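Sugar ABC transporter (Sugar-binding protein) (Bacillus halodurans, PDB 4YO7) binds myo-inositol in the cleft between its two lobes and probably delivers it to an ABC transporter as the solute-binding component. Local coordinates at residues 156-161 with 231-236; 171-176 with 200-205. One frame throughout, in Å; residues are numbered along the deposited sequence.

Contact 1 of 2, residues 156-161 with 231-236. With INS (1,2,3,4,5,6-hexahydroxy-cyclohexane), chain F.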
loop_
_atom_site.group_PDB
_atom_site.type_symbol
_atom_site.label_atom_id
_atom_site.label_comp_id
_atom_site.label_asym_id
_atom_site.label_seq_id
_atom_site.Cartn_x
_atom_site.Cartn_y
_atom_site.Cartn_z
ATOM N N LEU A 156 4.087 1.307 13.817
ATOM C CA LEU A 156 5.548 1.153 13.764
ATOM C C LEU A 156 6.207 2.472 13.422
ATOM O O LEU A 156 7.187 2.864 14.048
ATOM C CB LEU A 156 5.947 0.091 12.739
ATOM C CG LEU A 156 5.709 -1.372 13.109
ATOM C CD1 LEU A 156 5.895 -2.249 11.862
ATOM C CD2 LEU A 156 6.638 -1.854 14.247
ATOM N N GLN A 157 5.645 3.147 12.419
ATOM C CA GLN A 157 6.152 4.417 11.937
ATOM C C GLN A 157 6.173 5.457 13.047
ATOM O O GLN A 157 7.179 6.117 13.287
ATOM C CB GLN A 157 5.271 4.909 10.771
ATOM C CG GLN A 157 5.680 6.211 10.188
ATOM C CD GLN A 157 4.653 6.729 9.204
ATOM O OE1 GLN A 157 3.434 6.661 9.455
ATOM N NE2 GLN A 157 5.120 7.249 8.076
HETATM N N MSE A 158 5.036 5.619 13.718
HETATM C CA MSE A 158 4.907 6.691 14.683
HETATM C C MSE A 158 5.572 6.352 16.008
HETATM O O MSE A 158 6.029 7.245 16.717
HETATM C CB MSE A 158 3.427 7.034 14.894
HETATM C CG MSE A 158 3.179 8.292 15.655
HETATM SE SE MSE A 158 3.833 9.909 14.760
HETATM C CE MSE A 158 4.711 10.763 16.251
ATOM N N GLU A 159 5.670 5.073 16.346
ATOM C CA GLU A 159 6.484 4.701 17.500
ATOM C C GLU A 159 7.918 5.217 17.347
ATOM O O GLU A 159 8.511 5.743 18.289
ATOM C CB GLU A 159 6.513 3.189 17.676
ATOM C CG GLU A 159 5.337 2.568 18.374
ATOM C CD GLU A 159 5.396 1.048 18.277
ATOM O OE1 GLU A 159 6.506 0.516 18.013
ATOM O OE2 GLU A 159 4.342 0.395 18.446
ATOM N N GLU A 160 8.480 5.061 16.158
ATOM C CA GLU A 160 9.873 5.435 15.951
ATOM C C GLU A 160 9.991 6.958 15.915
ATOM O O GLU A 160 10.918 7.533 16.501
ATOM C CB GLU A 160 10.414 4.796 14.666
ATOM C CG GLU A 160 11.876 5.094 14.392
ATOM C CD GLU A 160 12.832 4.551 15.439
ATOM O OE1 GLU A 160 12.456 3.671 16.252
ATOM O OE2 GLU A 160 13.985 5.033 15.462
ATOM N N VAL A 161 9.039 7.633 15.271
ATOM C CA VAL A 161 9.073 9.097 15.240
ATOM C C VAL A 161 8.988 9.649 16.661
ATOM O O VAL A 161 9.706 10.585 17.022
ATOM C CB VAL A 161 7.926 9.684 14.347
ATOM C CG1 VAL A 161 7.832 11.184 14.496
ATOM C CG2 VAL A 161 8.140 9.313 12.899
ATOM N N ALA A 231 7.636 17.150 12.956
ATOM C CA ALA A 231 7.666 15.919 12.156
ATOM C C ALA A 231 6.542 15.914 11.151
ATOM O O ALA A 231 5.422 16.336 11.454
ATOM C CB ALA A 231 7.562 14.695 13.034
ATOM N N VAL A 232 6.871 15.430 9.957
ATOM C CA VAL A 232 5.907 15.214 8.896
ATOM C C VAL A 232 5.811 13.711 8.735
ATOM O O VAL A 232 6.807 13.055 8.451
ATOM C CB VAL A 232 6.329 15.890 7.584
ATOM C CG1 VAL A 232 5.372 15.494 6.439
ATOM C CG2 VAL A 232 6.364 17.394 7.780
ATOM N N VAL A 233 4.621 13.172 8.955
ATOM C CA VAL A 233 4.414 11.739 9.002
ATOM C C VAL A 233 3.396 11.392 7.922
ATOM O O VAL A 233 2.233 11.793 7.998
ATOM C CB VAL A 233 3.949 11.292 10.410
ATOM C CG1 VAL A 233 3.799 9.809 10.462
ATOM C CG2 VAL A 233 4.965 11.739 11.450
ATOM N N ALA A 234 3.856 10.675 6.906
ATOM C CA ALA A 234 3.058 10.445 5.701
ATOM C C ALA A 234 2.624 9.006 5.582
ATOM O O ALA A 234 3.390 8.091 5.871
ATOM C CB ALA A 234 3.849 10.845 4.472
ATOM N N ASN A 235 1.392 8.801 5.129
ATOM C CA ASN A 235 0.871 7.464 4.908
ATOM C C ASN A 235 1.661 6.649 3.850
ATOM O O ASN A 235 1.474 5.419 3.772
ATOM C CB ASN A 235 -0.593 7.508 4.437
ATOM C CG ASN A 235 -1.633 7.853 5.515
ATOM O OD1 ASN A 235 -2.829 7.982 5.168
ATOM N ND2 ASN A 235 -1.241 7.998 6.780
ATOM N N ASN A 236 2.426 7.297 2.957
ATOM C CA ASN A 236 3.347 6.534 2.120
ATOM C C ASN A 236 4.596 7.304 1.762
ATOM O O ASN A 236 4.719 8.503 2.022
ATOM C CB ASN A 236 2.654 6.010 0.835
ATOM C CG ASN A 236 2.524 7.044 -0.288
ATOM O OD1 ASN A 236 2.589 8.256 -0.085
ATOM N ND2 ASN A 236 2.296 6.531 -1.507
HETATM C C1 INS F . -1.163 2.195 -2.696
HETATM C C2 INS F . 0.213 2.838 -2.837
HETATM C C3 INS F . 0.823 3.007 -1.446
HETATM C C4 INS F . 0.958 1.659 -0.729
HETATM C C5 INS F . -0.432 0.995 -0.635
HETATM C C6 INS F . -1.034 0.839 -2.024
HETATM O O1 INS F . -1.769 1.994 -4.003
HETATM O O2 INS F . 1.025 1.960 -3.615
HETATM O O3 INS F . 2.128 3.627 -1.638
HETATM O O4 INS F . 1.429 1.867 0.611
HETATM O O5 INS F . -0.266 -0.316 -0.067
HETATM O O6 INS F . -2.391 0.267 -1.868
HETATM O O HOH W 1 1.183 7.857 8.213
#
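The amide of Q157 lies with one face against V233: CG1 of V233 sits over the amide carbon CD at 3.4 Å. At its edges, NE2 donates to the carbonyl O of A234 (2.9 Å, 171° at the hydrogen), almost within the amide plane but 31° off the plane of the carbonyl, while OE1 accepts from a water. That water in turn accepts from ND2 of N235 at 2.8 Å, so both ends of the amide are held and its rotation is fixed. Q157 gets this far because CG stands anti to the backbone N (chi1 180°) and the chain stays extended. Further along the helix the contact is apolar: SE of the selenomethionine M158 meets CG2 of V233 at 3.9 Å, and CG1 of V161 rests on CB of A231 at 3.8 Å. Past the strand end, ND2 of N236 gives an almost straight bond to O3 of myo-inositol (2.9 Å), while its OD1 caps M239 N at the start of helix 237-249. A helix running antiparallel to a central strand whose C-terminal end delivers ligand-binding residues is characteristic of the alpha/beta lobes of periplasmic binding proteins.

Contact 2 of 2, residues 171-176 with 200-205. With NA (sodium ion), chain G.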
loop_
_atom_site.group_PDB
_atom_site.type_symbol
_atom_site.label_atom_id
_atom_site.label_comp_id
_atom_site.label_asym_id
_atom_site.label_seq_id
_atom_site.Cartn_x
_atom_site.Cartn_y
_atom_site.Cartn_z
ATOM N N ILE A 171 3.067 17.418 15.197
ATOM C CA ILE A 171 3.059 16.440 14.120
ATOM C C ILE A 171 2.138 16.916 13.005
ATOM O O ILE A 171 1.020 17.350 13.276
ATOM C CB ILE A 171 2.592 15.071 14.633
ATOM C CG1 ILE A 171 3.355 14.676 15.907
ATOM C CG2 ILE A 171 2.752 14.025 13.545
ATOM C CD1 ILE A 171 4.852 14.605 15.724
ATOM N N ALA A 172 2.607 16.836 11.756
ATOM C CA ALA A 172 1.780 17.050 10.571
ATOM C C ALA A 172 1.619 15.701 9.874
ATOM O O ALA A 172 2.614 15.067 9.522
ATOM C CB ALA A 172 2.434 18.070 9.641
ATOM N N ILE A 173 0.375 15.248 9.733
ATOM C CA ILE A 173 0.078 13.959 9.120
ATOM C C ILE A 173 -0.414 14.146 7.696
ATOM O O ILE A 173 -1.376 14.888 7.469
ATOM C CB ILE A 173 -0.997 13.176 9.921
ATOM C CG1 ILE A 173 -0.441 12.774 11.292
ATOM C CG2 ILE A 173 -1.439 11.918 9.164
ATOM C CD1 ILE A 173 -1.456 12.104 12.197
HETATM N N MSE A 174 0.246 13.482 6.745
HETATM C CA MSE A 174 -0.222 13.429 5.355
HETATM C C MSE A 174 -1.017 12.158 5.126
HETATM O O MSE A 174 -0.471 11.058 5.052
HETATM C CB MSE A 174 0.937 13.507 4.353
HETATM C CG MSE A 174 1.685 14.789 4.457
HETATM SE SE MSE A 174 2.960 14.920 2.965
HETATM C CE MSE A 174 3.256 16.838 3.063
ATOM N N ASP A 175 -2.327 12.337 5.038
ATOM C CA ASP A 175 -3.239 11.278 4.613
ATOM C C ASP A 175 -3.016 10.907 3.165
ATOM O O ASP A 175 -2.769 11.768 2.289
ATOM C CB ASP A 175 -4.724 11.685 4.770
ATOM C CG ASP A 175 -5.268 11.523 6.174
ATOM O OD1 ASP A 175 -5.013 10.489 6.858
ATOM O OD2 ASP A 175 -6.032 12.435 6.586
ATOM N N GLY A 176 -3.115 9.617 2.894
ATOM C CA GLY A 176 -3.159 9.139 1.534
ATOM C C GLY A 176 -4.541 9.330 0.908
ATOM O O GLY A 176 -5.308 10.243 1.295
ATOM N N LEU A 200 3.042 15.055 22.385
ATOM C CA LEU A 200 2.810 14.876 20.949
ATOM C C LEU A 200 1.412 15.364 20.595
ATOM O O LEU A 200 0.429 15.006 21.245
ATOM C CB LEU A 200 2.977 13.411 20.538
ATOM C CG LEU A 200 4.354 12.776 20.718
ATOM C CD1 LEU A 200 4.328 11.296 20.342
ATOM C CD2 LEU A 200 5.370 13.508 19.869
ATOM N N GLU A 201 1.339 16.195 19.569
ATOM C CA GLU A 201 0.074 16.774 19.154
ATOM C C GLU A 201 0.010 16.872 17.634
ATOM O O GLU A 201 0.958 17.320 16.994
ATOM C CB GLU A 201 -0.097 18.167 19.785
ATOM C CG GLU A 201 -1.499 18.739 19.666
ATOM C CD GLU A 201 -1.613 20.133 20.266
ATOM O OE1 GLU A 201 -0.618 20.616 20.846
ATOM O OE2 GLU A 201 -2.698 20.743 20.153
ATOM N N VAL A 202 -1.122 16.473 17.069
ATOM C CA VAL A 202 -1.372 16.667 15.643
ATOM C C VAL A 202 -1.769 18.119 15.425
ATOM O O VAL A 202 -2.802 18.577 15.938
ATOM C CB VAL A 202 -2.468 15.721 15.116
ATOM C CG1 VAL A 202 -2.762 15.995 13.624
ATOM C CG2 VAL A 202 -2.064 14.250 15.326
ATOM N N VAL A 203 -0.941 18.860 14.692
ATOM C CA VAL A 203 -1.229 20.267 14.426
ATOM C C VAL A 203 -1.740 20.512 13.003
ATOM O O VAL A 203 -2.377 21.530 12.752
ATOM C CB VAL A 203 0.007 21.179 14.663
ATOM C CG1 VAL A 203 0.417 21.127 16.137
ATOM C CG2 VAL A 203 1.181 20.806 13.755
ATOM N N LEU A 204 -1.470 19.577 12.095
ATOM C CA LEU A 204 -1.900 19.681 10.704
ATOM C C LEU A 204 -2.234 18.283 10.228
ATOM O O LEU A 204 -1.548 17.322 10.585
ATOM C CB LEU A 204 -0.816 20.284 9.816
ATOM C CG LEU A 204 -0.475 21.748 10.063
ATOM C CD1 LEU A 204 0.862 22.082 9.434
ATOM C CD2 LEU A 204 -1.556 22.678 9.541
ATOM N N GLN A 205 -3.290 18.174 9.430
ATOM C CA GLN A 205 -3.645 16.902 8.820
ATOM C C GLN A 205 -4.325 17.205 7.502
ATOM O O GLN A 205 -5.328 17.911 7.466
ATOM C CB GLN A 205 -4.573 16.083 9.707
ATOM C CG GLN A 205 -4.859 14.720 9.125
ATOM C CD GLN A 205 -5.778 13.884 9.988
ATOM O OE1 GLN A 205 -6.044 14.210 11.154
ATOM N NE2 GLN A 205 -6.283 12.797 9.415
HETATM NA NA NA G . -0.772 13.434 22.549
HETATM O O HOH W 2 -1.449 15.550 23.674
HETATM O O HOH W 3 -1.795 12.578 24.538
HETATM O O HOH W 4 -2.774 13.752 21.349
#
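The carbonyl O of I171 is gripped from the neighbouring strand by V203 N, a hydrogen bond of 2.9 Å, and by a weaker CA-H...O contact from V202. Two strands of a beta-alpha-beta crossover meet here side by side and parallel, 169-175 and 200-207, with helix 181-195 as the connection; 200-207 forms an outer edge of the four-stranded sheet. Two further bonds complete the pairing, I171 N to E201 O at 2.8 Å and I173 N to L204 O at 3.0 Å. Between them the register slips by one residue: I171 pairs with V202 but A172 with L204, a beta bulge in which V203, its psi of only -20°, is the extra residue.

One face carries I171, I173, V202 and Q205, and helix 181-195 packs on it; the side chains of I173 and V202 cross at about a right angle, CD1 of I173 lying 3.8 Å from CG2 of V202. On the other face CB of A172 touches CB of L204, and W222 of helix 212-224 lies against both residues.

At the far end NE2 of Q205 donates to OD2 of D175 (2.9 Å), approaching on the syn side, the carboxylate and amide planes turned 60° apart. An extended Q205 chain, CG opposite the backbone N (chi1 -176°), carries the amide there. Both groups have other partners on the crossover helix: OD1 of D175 accepts from T187 OG1 and Q183 NE2, and OE1 of Q205 from K191 NZ, which together tie the strand pair to that helix. At the opposite end, where the helix gives way to the edge strand, a sodium ion is coordinated by three waters and by the carbonyl oxygens of I194, H197 and L200, with L200 O at 2.4 Å.

Contacts 1 and 2 lie in the same lobe, their centres about 10 Å apart, and meet where strands 231-234 and 169-175 run next to each other in the sheet. There V233 N is 2.8 Å from A172 O, a probable hydrogen bond, and CG2 of V233 packs on CG2 of I171, joining the apolar layer beneath helix 150-164 to that beneath helix 181-195. At the C-terminal ends OD1 of N235 takes the backbone N of G176 at 2.8 Å, tying both strand ends together just before N236 reaches myo-inositol. The D175 side chain stays about 12 Å from that ligand, so contact 2 lies away from the pocket, whereas contact 1 supplies one of its residues.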